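Local coordinates for uncharacterized protein (Pyrococcus horikoshii, PDB 2P8T) that is of unknown function but may bind ATP and have an aminoacyl-tRNA ligase-like activity, at residues Tyr15-Leu27 / Lys174-Leu186. Sequence-based numbering, arbitrary orientation.
Sequences YTVEDVLAVIFLL and KALKSAIHVAYIL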
ATOM      1  N   TYR A  15      12.779   6.969  -8.790  1.00 33.03           N
ATOM      2  CA  TYR A  15      11.880   6.261  -7.850  1.00 30.64           C
ATOM      3  C   TYR A  15      11.075   7.271  -7.047  1.00 29.58           C
ATOM      4  O   TYR A  15      11.507   8.412  -6.864  1.00 29.74           O
ATOM      5  CB  TYR A  15      12.643   5.297  -6.917  1.00 29.88           C
ATOM      6  CG  TYR A  15      13.659   5.940  -5.971  1.00 28.26           C
ATOM      7  CD1 TYR A  15      13.265   6.527  -4.766  1.00 27.12           C
ATOM      8  CD2 TYR A  15      15.027   5.908  -6.267  1.00 28.70           C
ATOM      9  CE1 TYR A  15      14.204   7.102  -3.895  1.00 26.35           C
ATOM     10  CE2 TYR A  15      15.976   6.481  -5.400  1.00 27.12           C
ATOM     11  CZ  TYR A  15      15.558   7.074  -4.224  1.00 27.39           C
ATOM     12  OH  TYR A  15      16.493   7.618  -3.377  1.00 26.44           O
ATOM     13  N   THR A  16       9.914   6.837  -6.552  1.00 28.57           N
ATOM     14  CA  THR A  16       8.977   7.721  -5.863  1.00 27.31           C
ATOM     15  C   THR A  16       8.824   7.332  -4.384  1.00 26.19           C
ATOM     16  O   THR A  16       9.284   6.271  -3.984  1.00 25.23           O
ATOM     17  CB  THR A  16       7.591   7.665  -6.551  1.00 27.38           C
ATOM     18  OG1 THR A  16       7.039   6.354  -6.385  1.00 28.94           O
ATOM     19  CG2 THR A  16       7.736   7.926  -8.056  1.00 27.83           C
ATOM     20  N   VAL A  17       8.181   8.194  -3.583  1.00 24.99           N
ATOM     21  CA  VAL A  17       7.864   7.851  -2.185  1.00 24.72           C
ATOM     22  C   VAL A  17       7.024   6.558  -2.130  1.00 24.45           C
ATOM     23  O   VAL A  17       7.165   5.759  -1.202  1.00 23.47           O
ATOM     24  CB  VAL A  17       7.191   9.035  -1.420  1.00 24.42           C
ATOM     25  CG1 VAL A  17       5.807   9.338  -1.979  1.00 24.90           C
ATOM     26  CG2 VAL A  17       7.115   8.773   0.074  1.00 26.03           C
ATOM     27  N   GLU A  18       6.199   6.327  -3.154  1.00 23.91           N
ATOM     28  CA  GLU A  18       5.367   5.135  -3.185  1.00 24.01           C
ATOM     29  C   GLU A  18       6.242   3.913  -3.365  1.00 23.61           C
ATOM     30  O   GLU A  18       5.951   2.870  -2.814  1.00 22.29           O
ATOM     31  CB  GLU A  18       4.299   5.209  -4.292  1.00 24.70           C
ATOM     32  CG  GLU A  18       3.167   6.187  -3.990  1.00 26.49           C
ATOM     33  CD  GLU A  18       3.453   7.609  -4.415  1.00 29.12           C
ATOM     34  OE1 GLU A  18       4.519   7.845  -5.029  1.00 28.86           O
ATOM     35  OE2 GLU A  18       2.598   8.490  -4.149  1.00 28.56           O
ATOM     36  N   ASP A  19       7.325   4.045  -4.143  1.00 23.90           N
ATOM     37  CA  ASP A  19       8.283   2.957  -4.283  1.00 24.35           C
ATOM     38  C   ASP A  19       9.009   2.696  -2.956  1.00 22.89           C
ATOM     39  O   ASP A  19       9.238   1.549  -2.602  1.00 23.42           O
ATOM     40  CB  ASP A  19       9.319   3.261  -5.384  1.00 25.27           C
ATOM     41  CG  ASP A  19       8.698   3.405  -6.766  1.00 27.94           C
ATOM     42  OD1 ASP A  19       7.825   2.575  -7.149  1.00 32.26           O
ATOM     43  OD2 ASP A  19       9.100   4.349  -7.478  1.00 32.33           O
ATOM     44  N   VAL A  20       9.383   3.754  -2.241  1.00 22.13           N
ATOM     45  CA  VAL A  20      10.037   3.613  -0.925  1.00 21.67           C
ATOM     46  C   VAL A  20       9.075   2.862  -0.015  1.00 21.15           C
ATOM     47  O   VAL A  20       9.435   1.815   0.546  1.00 21.04           O
ATOM     48  CB  VAL A  20      10.407   4.971  -0.287  1.00 21.58           C
ATOM     49  CG1 VAL A  20      11.026   4.788   1.125  1.00 21.27           C
ATOM     50  CG2 VAL A  20      11.347   5.786  -1.208  1.00 21.62           C
ATOM     51  N   LEU A  21       7.838   3.353   0.078  1.00 19.79           N
ATOM     52  CA  LEU A  21       6.849   2.691   0.951  1.00 18.89           C
ATOM     53  C   LEU A  21       6.646   1.228   0.571  1.00 18.95           C
ATOM     54  O   LEU A  21       6.631   0.358   1.446  1.00 19.79           O
ATOM     55  CB  LEU A  21       5.517   3.447   0.986  1.00 17.99           C
ATOM     56  CG  LEU A  21       5.527   4.862   1.580  1.00 18.84           C
ATOM     57  CD1 LEU A  21       4.312   5.670   1.158  1.00 18.88           C
ATOM     58  CD2 LEU A  21       5.663   4.799   3.091  1.00 18.27           C
ATOM     59  N   ALA A  22       6.530   0.947  -0.735  1.00 20.05           N
ATOM     60  CA  ALA A  22       6.383  -0.417  -1.228  1.00 19.98           C
ATOM     61  C   ALA A  22       7.515  -1.343  -0.796  1.00 20.95           C
ATOM     62  O   ALA A  22       7.260  -2.470  -0.362  1.00 20.50           O
ATOM     63  CB  ALA A  22       6.215  -0.445  -2.755  1.00 20.18           C
ATOM     64  N   VAL A  23       8.759  -0.878  -0.922  1.00 21.15           N
ATOM     65  CA  VAL A  23       9.909  -1.707  -0.544  1.00 21.50           C
ATOM     66  C   VAL A  23       9.838  -2.080   0.943  1.00 21.49           C
ATOM     67  O   VAL A  23      10.057  -3.226   1.311  1.00 21.68           O
ATOM     68  CB  VAL A  23      11.267  -1.004  -0.883  1.00 21.46           C
ATOM     69  CG1 VAL A  23      12.422  -1.644  -0.122  1.00 21.70           C
ATOM     70  CG2 VAL A  23      11.505  -1.016  -2.383  1.00 22.39           C
ATOM     71  N   ILE A  24       9.500  -1.111   1.781  1.00 21.20           N
ATOM     72  CA  ILE A  24       9.389  -1.329   3.217  1.00 22.52           C
ATOM     73  C   ILE A  24       8.256  -2.305   3.546  1.00 22.98           C
ATOM     74  O   ILE A  24       8.433  -3.177   4.401  1.00 22.99           O
ATOM     75  CB  ILE A  24       9.235   0.005   3.990  1.00 22.17           C
ATOM     76  CG1 ILE A  24      10.431   0.934   3.666  1.00 22.10           C
ATOM     77  CG2 ILE A  24       9.123  -0.228   5.505  1.00 23.64           C
ATOM     78  CD1 ILE A  24      10.427   2.237   4.430  1.00 24.04           C
ATOM     79  N   PHE A  25       7.117  -2.160   2.879  1.00 23.77           N
ATOM     80  CA  PHE A  25       6.074  -3.198   2.967  1.00 24.47           C
ATOM     81  C   PHE A  25       6.585  -4.578   2.531  1.00 25.37           C
ATOM     82  O   PHE A  25       6.308  -5.590   3.185  1.00 25.00           O
ATOM     83  CB  PHE A  25       4.820  -2.818   2.179  1.00 23.71           C
ATOM     84  CG  PHE A  25       3.933  -1.838   2.891  1.00 23.01           C
ATOM     85  CD1 PHE A  25       3.378  -2.154   4.137  1.00 23.77           C
ATOM     86  CD2 PHE A  25       3.646  -0.610   2.326  1.00 20.49           C
ATOM     87  CE1 PHE A  25       2.554  -1.259   4.803  1.00 25.30           C
ATOM     88  CE2 PHE A  25       2.819   0.294   2.974  1.00 23.61           C
ATOM     89  CZ  PHE A  25       2.270  -0.027   4.224  1.00 23.61           C
ATOM     90  N   LEU A  26       7.329  -4.623   1.426  1.00 26.41           N
ATOM     91  CA  LEU A  26       7.780  -5.907   0.866  1.00 27.60           C
ATOM     92  C   LEU A  26       8.788  -6.621   1.746  1.00 28.99           C
ATOM     93  O   LEU A  26       8.755  -7.850   1.861  1.00 29.22           O
ATOM     94  CB  LEU A  26       8.351  -5.728  -0.547  1.00 27.56           C
ATOM     95  CG  LEU A  26       7.354  -5.480  -1.680  1.00 28.91           C
ATOM     96  CD1 LEU A  26       8.083  -5.099  -2.975  1.00 30.56           C
ATOM     97  CD2 LEU A  26       6.432  -6.676  -1.906  1.00 30.29           C
ATOM     98  N   LEU A  27       9.670  -5.848   2.376  1.00 29.58           N
ATOM     99  CA  LEU A  27      10.768  -6.398   3.174  1.00 31.39           C
ATOM    100  C   LEU A  27      10.373  -6.912   4.569  1.00 32.54           C
ATOM    101  O   LEU A  27      11.185  -6.914   5.499  1.00 33.28           O
ATOM    102  CB  LEU A  27      11.938  -5.393   3.236  1.00 30.53           C
ATOM    103  CG  LEU A  27      12.745  -5.194   1.943  1.00 30.18           C
ATOM    104  CD1 LEU A  27      13.858  -4.170   2.133  1.00 28.78           C
ATOM    105  CD2 LEU A  27      13.336  -6.500   1.412  1.00 30.58           C
ATOM    106  N   LYS A 174       1.216  -2.879 -10.302  1.00 22.74           N
ATOM    107  CA  LYS A 174       0.413  -1.679 -10.517  1.00 21.97           C
ATOM    108  C   LYS A 174      -0.684  -1.539  -9.464  1.00 20.65           C
ATOM    109  O   LYS A 174      -0.938  -0.433  -9.018  1.00 19.21           O
ATOM    110  CB  LYS A 174      -0.193  -1.644 -11.913  1.00 22.12           C
ATOM    111  CG  LYS A 174       0.860  -1.508 -13.018  1.00 24.55           C
ATOM    112  CD  LYS A 174       0.187  -1.554 -14.372  1.00 28.08           C
ATOM    113  CE  LYS A 174       1.215  -1.764 -15.488  1.00 31.65           C
ATOM    114  NZ  LYS A 174       2.184  -0.646 -15.540  1.00 35.18           N
ATOM    115  N   ALA A 175      -1.322  -2.643  -9.084  1.00 20.35           N
ATOM    116  CA  ALA A 175      -2.297  -2.617  -7.968  1.00 19.81           C
ATOM    117  C   ALA A 175      -1.633  -2.157  -6.665  1.00 19.63           C
ATOM    118  O   ALA A 175      -2.193  -1.355  -5.910  1.00 19.28           O
ATOM    119  CB  ALA A 175      -2.962  -4.005  -7.776  1.00 19.87           C
ATOM    120  N   LEU A 176      -0.445  -2.688  -6.391  1.00 19.49           N
ATOM    121  CA  LEU A 176       0.263  -2.337  -5.163  1.00 19.53           C
ATOM    122  C   LEU A 176       0.627  -0.862  -5.148  1.00 19.54           C
ATOM    123  O   LEU A 176       0.359  -0.161  -4.167  1.00 18.77           O
ATOM    124  CB  LEU A 176       1.523  -3.189  -4.975  1.00 19.42           C
ATOM    125  CG  LEU A 176       2.271  -2.924  -3.652  1.00 20.19           C
ATOM    126  CD1 LEU A 176       1.353  -3.013  -2.435  1.00 18.85           C
ATOM    127  CD2 LEU A 176       3.450  -3.888  -3.516  1.00 20.63           C
ATOM    128  N   LYS A 177       1.240  -0.402  -6.238  1.00 19.31           N
ATOM    129  CA  LYS A 177       1.695   0.984  -6.354  1.00 21.59           C
ATOM    130  C   LYS A 177       0.536   1.976  -6.239  1.00 19.83           C
ATOM    131  O   LYS A 177       0.636   2.985  -5.529  1.00 19.57           O
ATOM    132  CB  LYS A 177       2.460   1.174  -7.683  1.00 22.45           C
ATOM    133  CG  LYS A 177       3.351   2.440  -7.771  1.00 25.97           C
ATOM    134  CD  LYS A 177       4.425   2.291  -8.881  1.00 26.07           C
ATOM    135  CE  LYS A 177       5.000   3.641  -9.347  1.00 28.70           C
ATOM    136  NZ  LYS A 177       5.785   4.343  -8.255  1.00 32.28           N
ATOM    137  N   SER A 178      -0.566   1.686  -6.923  1.00 18.42           N
ATOM    138  CA  SER A 178      -1.714   2.586  -6.898  1.00 17.52           C
ATOM    139  C   SER A 178      -2.390   2.599  -5.522  1.00 17.05           C
ATOM    140  O   SER A 178      -2.814   3.663  -5.048  1.00 16.26           O
ATOM    141  CB  SER A 178      -2.723   2.239  -7.999  1.00 17.24           C
ATOM    142  OG  SER A 178      -3.192   0.894  -7.906  1.00 18.96           O
ATOM    143  N   ALA A 179      -2.485   1.435  -4.880  1.00 16.10           N
ATOM    144  CA  ALA A 179      -3.056   1.385  -3.510  1.00 16.15           C
ATOM    145  C   ALA A 179      -2.193   2.205  -2.533  1.00 16.01           C
ATOM    146  O   ALA A 179      -2.717   2.970  -1.713  1.00 16.14           O
ATOM    147  CB  ALA A 179      -3.198  -0.074  -3.041  1.00 15.28           C
ATOM    148  N   ILE A 180      -0.871   2.061  -2.635  1.00 16.32           N
ATOM    149  CA  ILE A 180       0.045   2.830  -1.791  1.00 16.59           C
ATOM    150  C   ILE A 180      -0.084   4.326  -2.090  1.00 16.63           C
ATOM    151  O   ILE A 180      -0.062   5.147  -1.187  1.00 15.29           O
ATOM    152  CB  ILE A 180       1.504   2.309  -1.892  1.00 16.98           C
ATOM    153  CG1 ILE A 180       1.575   0.906  -1.288  1.00 16.68           C
ATOM    154  CG2 ILE A 180       2.482   3.268  -1.143  1.00 16.27           C
ATOM    155  CD1 ILE A 180       2.885   0.168  -1.508  1.00 18.30           C
ATOM    156  N   HIS A 181      -0.266   4.682  -3.362  1.00 16.57           N
ATOM    157  CA  HIS A 181      -0.484   6.096  -3.689  1.00 17.61           C
ATOM    158  C   HIS A 181      -1.697   6.673  -2.927  1.00 17.31           C
ATOM    159  O   HIS A 181      -1.622   7.746  -2.360  1.00 16.38           O
ATOM    160  CB  HIS A 181      -0.661   6.257  -5.198  1.00 17.20           C
ATOM    161  CG  HIS A 181      -0.877   7.673  -5.623  1.00 21.75           C
ATOM    162  ND1 HIS A 181       0.039   8.670  -5.369  1.00 24.34           N
ATOM    163  CD2 HIS A 181      -1.911   8.263  -6.263  1.00 22.14           C
ATOM    164  CE1 HIS A 181      -0.419   9.817  -5.842  1.00 25.32           C
ATOM    165  NE2 HIS A 181      -1.598   9.594  -6.398  1.00 23.22           N
ATOM    166  N   VAL A 182      -2.814   5.941  -2.920  1.00 17.26           N
ATOM    167  CA  VAL A 182      -4.025   6.367  -2.193  1.00 16.99           C
ATOM    168  C   VAL A 182      -3.775   6.456  -0.684  1.00 17.45           C
ATOM    169  O   VAL A 182      -4.151   7.435  -0.019  1.00 17.04           O
ATOM    170  CB  VAL A 182      -5.251   5.444  -2.515  1.00 17.00           C
ATOM    171  CG1 VAL A 182      -6.491   5.903  -1.738  1.00 15.46           C
ATOM    172  CG2 VAL A 182      -5.536   5.405  -4.047  1.00 17.66           C
ATOM    173  N   ALA A 183      -3.101   5.434  -0.143  1.00 17.72           N
ATOM    174  CA  ALA A 183      -2.696   5.419   1.261  1.00 18.23           C
ATOM    175  C   ALA A 183      -1.877   6.651   1.622  1.00 18.69           C
ATOM    176  O   ALA A 183      -2.129   7.333   2.655  1.00 18.24           O
ATOM    177  CB  ALA A 183      -1.902   4.151   1.535  1.00 18.71           C
ATOM    178  N   TYR A 184      -0.896   6.945   0.763  1.00 18.59           N
ATOM    179  CA  TYR A 184      -0.053   8.133   0.940  1.00 19.99           C
ATOM    180  C   TYR A 184      -0.845   9.448   0.929  1.00 19.68           C
ATOM    181  O   TYR A 184      -0.606  10.317   1.781  1.00 20.19           O
ATOM    182  CB  TYR A 184       1.065   8.151  -0.100  1.00 20.69           C
ATOM    183  CG  TYR A 184       2.007   9.325   0.078  1.00 22.55           C
ATOM    184  CD1 TYR A 184       2.792   9.439   1.220  1.00 25.71           C
ATOM    185  CD2 TYR A 184       2.095  10.323  -0.891  1.00 25.68           C
ATOM    186  CE1 TYR A 184       3.650  10.526   1.411  1.00 26.47           C
ATOM    187  CE2 TYR A 184       2.955  11.424  -0.710  1.00 27.92           C
ATOM    188  CZ  TYR A 184       3.719  11.508   0.448  1.00 25.87           C
ATOM    189  OH  TYR A 184       4.580  12.576   0.640  1.00 26.84           O
ATOM    190  N   ILE A 185      -1.798   9.606   0.007  1.00 19.88           N
ATOM    191  CA  ILE A 185      -2.663  10.811   0.030  1.00 20.53           C
ATOM    192  C   ILE A 185      -3.372  10.955   1.391  1.00 20.98           C
ATOM    193  O   ILE A 185      -3.424  12.037   1.986  1.00 20.06           O
ATOM    194  CB  ILE A 185      -3.723  10.817  -1.120  1.00 21.10           C
ATOM    195  CG1 ILE A 185      -3.040  10.878  -2.495  1.00 21.52           C
ATOM    196  CG2 ILE A 185      -4.736  11.977  -0.914  1.00 21.76           C
ATOM    197  CD1 ILE A 185      -3.901  10.413  -3.643  1.00 23.79           C
ATOM    198  N   LEU A 186      -3.929   9.853   1.890  1.00 20.85           N
ATOM    199  CA  LEU A 186      -4.719   9.888   3.121  1.00 21.54           C
ATOM    200  C   LEU A 186      -3.902  10.147   4.392  1.00 22.42           C
ATOM    201  O   LEU A 186      -4.418  10.708   5.387  1.00 23.54           O
ATOM    202  CB  LEU A 186      -5.473   8.556   3.277  1.00 20.78           C
ATOM    203  CG  LEU A 186      -6.695   8.435   2.371  1.00 20.41           C
ATOM    204  CD1 LEU A 186      -7.150   6.976   2.311  1.00 19.33           C
ATOM    205  CD2 LEU A 186      -7.802   9.365   2.843  1.00 21.43           C
TER
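Thr16 OG1 lies 3.0 Å from Lys177 NZ, but at an angle too poor for a hydrogen bond; its clearer role is to cap helix 17-26. It accepts from Asp19 N while Asp19 OD2 accepts from Thr16 N, a capping box. Val17 sets CG1 over one face of the Tyr184 ring, 3.9 Å from the ring centroid and 15° off its normal, a CH-pi contact. Glu18 is a knob among Lys177, Ile180, His181 and Tyr184. Its CG, anti to the carbonyl carbon, lies against His181 CA and N; the bend at chi2 then turns the carboxylate so that OE2 reaches His181 ND1 at 2.8 Å. That bond is nearly straight (173°) and lies in the imidazole plane, yet reaches OE2 from above the carboxylate plane. Asp19 OD1 forms a salt bridge with Lys177 NZ at 2.9 Å, the lysine coming across at a slant, extended until it turns at chi4. With an alanine at Asp19, the Lys177 ammonium would probably lose its carboxylate and Thr16 N its capping acceptor. Further on, contact becomes apolar: Leu21 CB meets Ile180 CG2 at 3.7 Å, and Ile180 CD1 presses on Ala22 CB at 3.6 Å, the isoleucine being a knob among Glu18, Leu21, Ala22 and Phe25. Leu26 CD2 touches Leu176 CD2 more loosely, at 4.4 Å. The axes pass 9.3 Å apart at 108°, joining the helix-turn-helix-like N-terminal region to the DUF4443 region. Phe120 stacks on the His181 ring and touches Glu18, while Ile195 packs on Val17 and Leu21. Leu40 of helix 33-40 covers Ala22, Val23 and Leu26, helix 44-56 takes Val23 on the side turned from helix 172-187, and Ala175 O ties the latter to Thr167 OG1 on sheet strand 163-168.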